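Local coordinates for DUF1460 domain-containing protein (Legionella pneumophila subsp. pneumophila, PDB 2IM9) that is of unknown function but belongs to a family resembling N-acetylmuramoyl-L-alanine amidases, so it may cleave amide bonds of peptidoglycan, at residues A[135-143]-A[262-270]; A[274-282]-A[292-300]. All blocks are in the same frame, centred on the assembly; numbering follows the deposited sequence.

Contact 1. Residues A[135-143]-A[262-270]; sequences HFTSIDWNN and TELDISHLG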
# COMPACT_ATOMS: atom_id res chain seq x y z
N HIS A 135 -1.71 -7.66 5.37
CA HIS A 135 -1.15 -8.25 4.14
C HIS A 135 -1.94 -7.97 2.87
O HIS A 135 -1.36 -7.74 1.81
CB HIS A 135 -1.01 -9.77 4.29
CG HIS A 135 -0.01 -10.18 5.31
ND1 HIS A 135 1.36 -10.07 5.12
CD2 HIS A 135 -0.17 -10.71 6.55
CE1 HIS A 135 1.98 -10.50 6.20
NE2 HIS A 135 1.08 -10.91 7.08
N PHE A 136 -3.27 -8.03 2.97
CA PHE A 136 -4.11 -7.87 1.78
C PHE A 136 -4.65 -6.46 1.69
O PHE A 136 -5.33 -5.96 2.59
CB PHE A 136 -5.25 -8.89 1.80
CG PHE A 136 -4.78 -10.30 1.61
CD1 PHE A 136 -4.66 -10.82 0.33
CD2 PHE A 136 -4.43 -11.08 2.71
CE1 PHE A 136 -4.20 -12.12 0.13
CE2 PHE A 136 -3.96 -12.40 2.53
CZ PHE A 136 -3.84 -12.92 1.24
N THR A 137 -4.31 -5.80 0.59
CA THR A 137 -4.70 -4.41 0.41
C THR A 137 -6.20 -4.16 0.56
O THR A 137 -6.60 -3.13 1.13
CB THR A 137 -4.14 -3.88 -0.93
OG1 THR A 137 -2.73 -4.12 -0.93
CG2 THR A 137 -4.37 -2.38 -1.06
N SER A 138 -7.02 -5.08 0.07
CA SER A 138 -8.47 -4.85 0.15
C SER A 138 -9.03 -5.19 1.53
O SER A 138 -9.43 -4.29 2.29
CB SER A 138 -9.21 -5.59 -0.96
OG SER A 138 -8.99 -6.99 -0.89
N ILE A 139 -9.03 -6.47 1.87
CA ILE A 139 -9.77 -6.93 3.04
C ILE A 139 -9.10 -6.62 4.37
O ILE A 139 -9.75 -6.64 5.43
CB ILE A 139 -10.13 -8.43 2.92
CG1 ILE A 139 -8.87 -9.27 2.77
CG2 ILE A 139 -11.06 -8.67 1.73
CD1 ILE A 139 -8.78 -10.37 3.76
N ASP A 140 -7.79 -6.35 4.32
CA ASP A 140 -7.07 -5.90 5.52
C ASP A 140 -6.85 -4.39 5.50
O ASP A 140 -7.42 -3.66 6.32
CB ASP A 140 -5.70 -6.58 5.64
CG ASP A 140 -5.79 -8.08 5.85
OD1 ASP A 140 -6.73 -8.56 6.52
OD2 ASP A 140 -4.87 -8.76 5.37
N TRP A 141 -6.02 -3.91 4.59
CA TRP A 141 -5.51 -2.53 4.67
C TRP A 141 -6.60 -1.51 4.42
O TRP A 141 -6.83 -0.61 5.26
CB TRP A 141 -4.35 -2.33 3.69
CG TRP A 141 -3.54 -1.06 3.92
CD1 TRP A 141 -2.57 -0.87 4.86
CD2 TRP A 141 -3.60 0.14 3.14
NE1 TRP A 141 -2.04 0.40 4.75
CE2 TRP A 141 -2.66 1.05 3.71
CE3 TRP A 141 -4.36 0.56 2.05
CZ2 TRP A 141 -2.45 2.33 3.20
CZ3 TRP A 141 -4.17 1.84 1.54
CH2 TRP A 141 -3.21 2.72 2.11
N ASN A 142 -7.26 -1.60 3.26
CA ASN A 142 -8.37 -0.68 2.98
C ASN A 142 -9.42 -0.78 4.10
O ASN A 142 -9.86 0.24 4.64
CB ASN A 142 -9.05 -1.02 1.66
CG ASN A 142 -8.25 -0.60 0.44
OD1 ASN A 142 -7.20 0.04 0.54
ND2 ASN A 142 -8.77 -0.94 -0.73
N ASN A 143 -9.83 -2.00 4.43
CA ASN A 143 -10.92 -2.19 5.40
C ASN A 143 -10.61 -1.55 6.76
O ASN A 143 -11.39 -0.72 7.26
CB ASN A 143 -11.20 -3.69 5.54
CG ASN A 143 -12.23 -3.98 6.61
OD1 ASN A 143 -13.38 -3.60 6.49
ND2 ASN A 143 -11.80 -4.65 7.68
N THR A 262 -4.66 -18.24 -3.21
CA THR A 262 -5.87 -17.43 -3.15
C THR A 262 -6.08 -16.59 -4.41
O THR A 262 -5.12 -16.24 -5.09
CB THR A 262 -5.88 -16.52 -1.89
OG1 THR A 262 -7.15 -15.87 -1.79
CG2 THR A 262 -4.75 -15.49 -1.93
N GLU A 263 -7.34 -16.31 -4.71
CA GLU A 263 -7.67 -15.21 -5.64
C GLU A 263 -7.16 -13.92 -5.05
O GLU A 263 -7.01 -13.80 -3.83
CB GLU A 263 -9.18 -15.09 -5.82
CG GLU A 263 -9.82 -16.28 -6.45
CD GLU A 263 -11.30 -16.06 -6.71
OE1 GLU A 263 -11.88 -15.02 -6.27
OE2 GLU A 263 -11.89 -16.95 -7.38
N LEU A 264 -6.91 -12.94 -5.92
CA LEU A 264 -6.49 -11.63 -5.47
C LEU A 264 -7.15 -10.54 -6.30
O LEU A 264 -7.67 -10.81 -7.40
CB LEU A 264 -4.96 -11.52 -5.54
CG LEU A 264 -4.28 -10.41 -4.73
CD1 LEU A 264 -4.73 -10.37 -3.25
CD2 LEU A 264 -2.78 -10.60 -4.84
N ASP A 265 -7.14 -9.31 -5.79
CA ASP A 265 -7.87 -8.22 -6.44
C ASP A 265 -7.05 -6.97 -6.76
O ASP A 265 -7.44 -6.18 -7.62
CB ASP A 265 -9.08 -7.81 -5.57
CG ASP A 265 -8.75 -7.73 -4.07
OD1 ASP A 265 -7.54 -7.79 -3.69
OD2 ASP A 265 -9.71 -7.61 -3.27
N ILE A 266 -5.95 -6.76 -6.03
CA ILE A 266 -5.16 -5.52 -6.12
C ILE A 266 -3.68 -5.86 -6.28
O ILE A 266 -3.12 -6.63 -5.48
CB ILE A 266 -5.38 -4.61 -4.88
CG1 ILE A 266 -6.87 -4.27 -4.70
CG2 ILE A 266 -4.48 -3.35 -4.96
CD1 ILE A 266 -7.13 -3.49 -3.43
N SER A 267 -3.03 -5.28 -7.30
CA SER A 267 -1.68 -5.73 -7.69
C SER A 267 -0.60 -4.68 -7.42
O SER A 267 0.61 -5.01 -7.39
CB SER A 267 -1.67 -6.10 -9.18
OG SER A 267 -2.17 -5.02 -9.97
N HIS A 268 -1.01 -3.44 -7.20
CA HIS A 268 -0.07 -2.33 -7.04
C HIS A 268 -0.78 -1.09 -6.50
O HIS A 268 -2.01 -0.98 -6.56
CB HIS A 268 0.59 -2.00 -8.40
CG HIS A 268 1.78 -1.11 -8.31
ND1 HIS A 268 1.97 -0.03 -9.14
CD2 HIS A 268 2.86 -1.15 -7.49
CE1 HIS A 268 3.11 0.58 -8.82
NE2 HIS A 268 3.67 -0.08 -7.83
N LEU A 269 0.01 -0.18 -5.94
CA LEU A 269 -0.54 1.10 -5.47
C LEU A 269 0.50 2.18 -5.36
O LEU A 269 1.70 1.91 -5.40
CB LEU A 269 -1.33 0.93 -4.16
CG LEU A 269 -0.55 0.71 -2.86
CD1 LEU A 269 -1.50 0.92 -1.68
CD2 LEU A 269 -0.03 -0.68 -2.81
N GLY A 270 0.03 3.41 -5.20
CA GLY A 270 0.92 4.58 -5.14
C GLY A 270 0.06 5.81 -4.95
O GLY A 270 -1.14 5.69 -4.64
O HOH W 1 -5.98 -7.29 -1.40
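The hydroxyl of Ser138, in the first turn of helix 137-147, donates a hydrogen bond to Asp265 on strand 264-275, with OG 2.6 Å from OD2 on the syn lone pair of the carboxylate. Both side chains have their outer group between the backbone N and the carbonyl carbon (chi1 60° for Ser138, 43° for Asp265), which turns OG and the carboxylate to each other. The same carboxylate reaches the helix a second way: a water accepts from the backbone N of Ser138 at 2.9 Å and donates to OD1 of Asp265 at 2.8 Å. The acid is thereby held through both oxygens, and its negative charge close to the start of the helix would probably be stabilised by the helix dipole. OD2 is also hydrogen-bonded to Ser217 OG.

Apolar contacts flank this polar centre. CD1 of Ile266 lies 3.8 Å from CG2 of Thr137 and equally close to the backbone N of Ser138, the Thr137 and Ile266 side chains meeting at about a right angle. Toward the start of the strand, CD1 of Leu264 comes in the plane of the Phe136 ring, at its edge, 3.6 Å from CD1 of Phe136, while the methyl of Thr262 adds a longer contact. Farther along the strand, CD1 of Leu269 approaches CZ3 of Trp141 at 4.3 Å.

Within the helix start, Phe136 occupies the N-cap position. Its backbone N is bound by OD2 of Asp140, and its O takes the amides of both Asp140 and Trp141 as the helix opens in a wider pi-type turn.

Segment 137-143 of the helix runs at 65° to segment 264-270 of the strand, with strands 168-175, 214-223 and 246-254 also touching its side chains; Trp141 turns toward helix 95-107, where its NE1 binds Asn100.

Contact 2. Residues A[274-282]-A[292-300]; sequences WINNELFFR and VDVSLIDYL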
# COMPACT_ATOMS: atom_id res chain seq x y z
N TRP A 274 -0.41 15.82 -8.62
CA TRP A 274 -0.54 16.81 -9.70
C TRP A 274 0.69 17.72 -9.72
O TRP A 274 1.03 18.32 -8.70
CB TRP A 274 -1.78 17.66 -9.50
CG TRP A 274 -3.05 16.95 -9.84
CD1 TRP A 274 -3.84 16.23 -8.98
CD2 TRP A 274 -3.67 16.89 -11.12
NE1 TRP A 274 -4.93 15.72 -9.67
CE2 TRP A 274 -4.84 16.11 -10.99
CE3 TRP A 274 -3.34 17.41 -12.38
CZ2 TRP A 274 -5.70 15.86 -12.06
CZ3 TRP A 274 -4.19 17.16 -13.45
CH2 TRP A 274 -5.35 16.38 -13.29
N ILE A 275 1.34 17.84 -10.88
CA ILE A 275 2.52 18.71 -11.02
C ILE A 275 2.39 19.42 -12.34
O ILE A 275 2.31 18.77 -13.39
CB ILE A 275 3.84 17.93 -11.02
CG1 ILE A 275 4.03 17.12 -9.73
CG2 ILE A 275 5.07 18.89 -11.27
CD1 ILE A 275 5.08 16.00 -9.87
N ASN A 276 2.34 20.74 -12.29
CA ASN A 276 2.24 21.54 -13.50
C ASN A 276 1.00 21.16 -14.29
O ASN A 276 1.04 21.06 -15.52
CB ASN A 276 3.53 21.43 -14.34
CG ASN A 276 3.69 22.61 -15.31
OD1 ASN A 276 3.46 23.75 -14.92
ND2 ASN A 276 4.04 22.32 -16.57
N ASN A 277 -0.10 20.93 -13.58
CA ASN A 277 -1.39 20.61 -14.21
C ASN A 277 -1.37 19.31 -15.03
O ASN A 277 -2.15 19.13 -15.98
CB ASN A 277 -1.91 21.83 -15.03
CG ASN A 277 -3.42 21.82 -15.24
OD1 ASN A 277 -4.19 21.48 -14.35
ND2 ASN A 277 -3.84 22.17 -16.44
N GLU A 278 -0.47 18.39 -14.64
CA GLU A 278 -0.39 17.05 -15.20
C GLU A 278 -0.42 16.04 -14.04
O GLU A 278 0.13 16.29 -12.98
CB GLU A 278 0.91 16.87 -16.01
CG GLU A 278 1.07 15.48 -16.69
CD GLU A 278 2.26 15.38 -17.66
OE1 GLU A 278 3.11 16.30 -17.68
OE2 GLU A 278 2.35 14.36 -18.38
N LEU A 279 -1.08 14.92 -14.25
CA LEU A 279 -1.27 13.96 -13.16
C LEU A 279 -0.24 12.83 -13.23
O LEU A 279 -0.15 12.13 -14.25
CB LEU A 279 -2.69 13.41 -13.17
CG LEU A 279 -3.10 12.41 -12.09
CD1 LEU A 279 -2.88 12.98 -10.71
CD2 LEU A 279 -4.57 12.05 -12.34
N PHE A 280 0.48 12.65 -12.13
CA PHE A 280 1.50 11.62 -12.00
C PHE A 280 1.11 10.52 -11.01
O PHE A 280 0.32 10.74 -10.08
CB PHE A 280 2.87 12.23 -11.65
CG PHE A 280 3.41 13.10 -12.76
CD1 PHE A 280 4.24 12.56 -13.74
CD2 PHE A 280 3.03 14.43 -12.86
CE1 PHE A 280 4.71 13.36 -14.80
CE2 PHE A 280 3.49 15.23 -13.90
CZ PHE A 280 4.33 14.69 -14.87
N PHE A 281 1.65 9.35 -11.26
CA PHE A 281 1.51 8.19 -10.38
C PHE A 281 2.88 8.05 -9.73
O PHE A 281 3.87 7.71 -10.39
CB PHE A 281 1.13 6.98 -11.21
CG PHE A 281 0.83 5.74 -10.44
CD1 PHE A 281 0.14 5.78 -9.21
CD2 PHE A 281 1.15 4.50 -10.98
CE1 PHE A 281 -0.18 4.61 -8.53
CE2 PHE A 281 0.83 3.31 -10.29
CZ PHE A 281 0.17 3.37 -9.07
N ARG A 282 2.93 8.36 -8.44
CA ARG A 282 4.19 8.31 -7.70
C ARG A 282 4.22 7.02 -6.90
O ARG A 282 3.38 6.80 -6.05
CB ARG A 282 4.32 9.52 -6.79
CG ARG A 282 5.64 9.58 -6.01
CD ARG A 282 5.77 10.93 -5.32
NE ARG A 282 6.06 12.00 -6.29
CZ ARG A 282 5.95 13.29 -6.01
NH1 ARG A 282 5.55 13.69 -4.81
NH2 ARG A 282 6.23 14.19 -6.95
N VAL A 292 9.53 6.28 -8.36
CA VAL A 292 9.48 7.16 -9.53
C VAL A 292 8.15 7.89 -9.66
O VAL A 292 7.16 7.46 -9.08
CB VAL A 292 9.73 6.37 -10.85
CG1 VAL A 292 11.13 5.77 -10.86
CG2 VAL A 292 8.64 5.30 -11.11
N ASP A 293 8.15 8.97 -10.45
CA ASP A 293 6.95 9.62 -10.97
C ASP A 293 6.76 9.21 -12.42
O ASP A 293 7.69 9.35 -13.22
CB ASP A 293 7.13 11.14 -10.96
CG ASP A 293 6.84 11.76 -9.62
OD1 ASP A 293 6.33 11.04 -8.75
OD2 ASP A 293 7.11 12.97 -9.44
N VAL A 294 5.58 8.70 -12.76
CA VAL A 294 5.25 8.42 -14.17
C VAL A 294 3.88 9.04 -14.49
O VAL A 294 3.01 9.09 -13.63
CB VAL A 294 5.22 6.90 -14.51
CG1 VAL A 294 6.58 6.23 -14.27
CG2 VAL A 294 4.10 6.19 -13.75
N SER A 295 3.70 9.53 -15.71
CA SER A 295 2.38 10.02 -16.13
C SER A 295 1.31 8.97 -15.83
O SER A 295 1.45 7.83 -16.26
CB SER A 295 2.35 10.34 -17.62
OG SER A 295 1.01 10.34 -18.11
N LEU A 296 0.26 9.33 -15.08
CA LEU A 296 -0.76 8.33 -14.74
C LEU A 296 -1.51 7.88 -16.00
O LEU A 296 -1.78 6.71 -16.19
CB LEU A 296 -1.74 8.82 -13.65
CG LEU A 296 -2.87 7.81 -13.35
CD1 LEU A 296 -2.35 6.54 -12.61
CD2 LEU A 296 -4.05 8.43 -12.60
N ILE A 297 -1.84 8.83 -16.87
CA ILE A 297 -2.50 8.50 -18.14
C ILE A 297 -1.66 7.51 -18.96
O ILE A 297 -2.17 6.47 -19.38
CB ILE A 297 -2.87 9.77 -18.96
CG1 ILE A 297 -3.96 10.57 -18.22
CG2 ILE A 297 -3.32 9.38 -20.37
CD1 ILE A 297 -4.20 11.96 -18.79
N ASP A 298 -0.39 7.80 -19.16
CA ASP A 298 0.50 6.90 -19.91
C ASP A 298 0.65 5.53 -19.25
O ASP A 298 0.64 4.51 -19.93
CB ASP A 298 1.88 7.53 -20.09
CG ASP A 298 1.86 8.75 -20.98
OD1 ASP A 298 0.81 9.00 -21.64
OD2 ASP A 298 2.91 9.45 -21.01
N TYR A 299 0.80 5.53 -17.92
CA TYR A 299 0.95 4.29 -17.16
C TYR A 299 -0.27 3.38 -17.38
O TYR A 299 -0.14 2.17 -17.67
CB TYR A 299 1.11 4.63 -15.67
CG TYR A 299 1.23 3.42 -14.78
CD1 TYR A 299 2.47 2.82 -14.55
CD2 TYR A 299 0.10 2.87 -14.18
CE1 TYR A 299 2.58 1.70 -13.73
CE2 TYR A 299 0.19 1.74 -13.39
CZ TYR A 299 1.42 1.16 -13.16
OH TYR A 299 1.50 0.06 -12.36
N LEU A 300 -1.46 3.94 -17.24
CA LEU A 300 -2.69 3.17 -17.37
C LEU A 300 -2.93 2.77 -18.81
O LEU A 300 -3.46 1.69 -19.07
CB LEU A 300 -3.89 3.93 -16.80
CG LEU A 300 -3.81 4.19 -15.28
CD1 LEU A 300 -5.01 4.97 -14.80
CD2 LEU A 300 -3.68 2.89 -14.49
O HOH W 2 0.15 12.59 -18.85
O HOH W 3 -1.40 11.93 -16.62
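Phe281 and Val294 form an antiparallel hydrogen-bonded pair in the hairpin of strands 278-285 and 290-295, with Phe281 N 2.7 Å from Val294 O. Leu296 N extends the pairing to Leu279 O as the second strand turns into helix 296-303. The tight side lies here: with its CG anti to the backbone N (chi1 -175°), Phe281 directs its ring edge at the face of Tyr299, CD2 over the ring centre, in a tilted edge-to-face stack, planes at 59°, with centroids 4.8 Å apart. Leu296 completes the cluster, its CD1 3.8 Å from CB of Phe281 and its CD2 against CD2 of Leu279.

Toward the type I' turn at Ile275-Glu278 the contact loosens and faces solvent. The exposed Glu278 meets Ser295 mainly through a water joining OE2 to OG, and another links Leu279 O to Ile297 N. Ser295 OG also caps the helix by accepting from Asp298 N.

Beyond Phe281, Arg282 grips Asp293 side-on, NE to OD1 at 2.7 Å and NH2 to OD2 at 2.9 Å, with guanidinium and carboxylate planes 16° apart. Lys65 pairs with OD2 as well, and Ser61 takes NH1. Two positive groups converging on Asp293 probably keep it ionised, while the two-nitrogen grip limits rotation of the guanidinium.

How the contacts relate
Along the chain, contact 1 brings helix 137-147 against strand 264-275, closing a long loop whose 118 intervening residues include strands 168-175, 214-223 and 246-254. Contact 2 follows in series, closing a short hairpin connection of nine residues, so the two loops neither nest nor cross. Strand 264-275 serves both: its early part carries contact 1, and its last two residues open contact 2 and lead through the turn into strand 278-285. Their centres lie about 22 Å apart, yet they meet at His268, whose ND1 probably forms a weak hydrogen bond with Tyr299 OH, and at Gly270, packed against the Phe281 ring. Together they tie helices 137-147 and 296-303 to one antiparallel sheet.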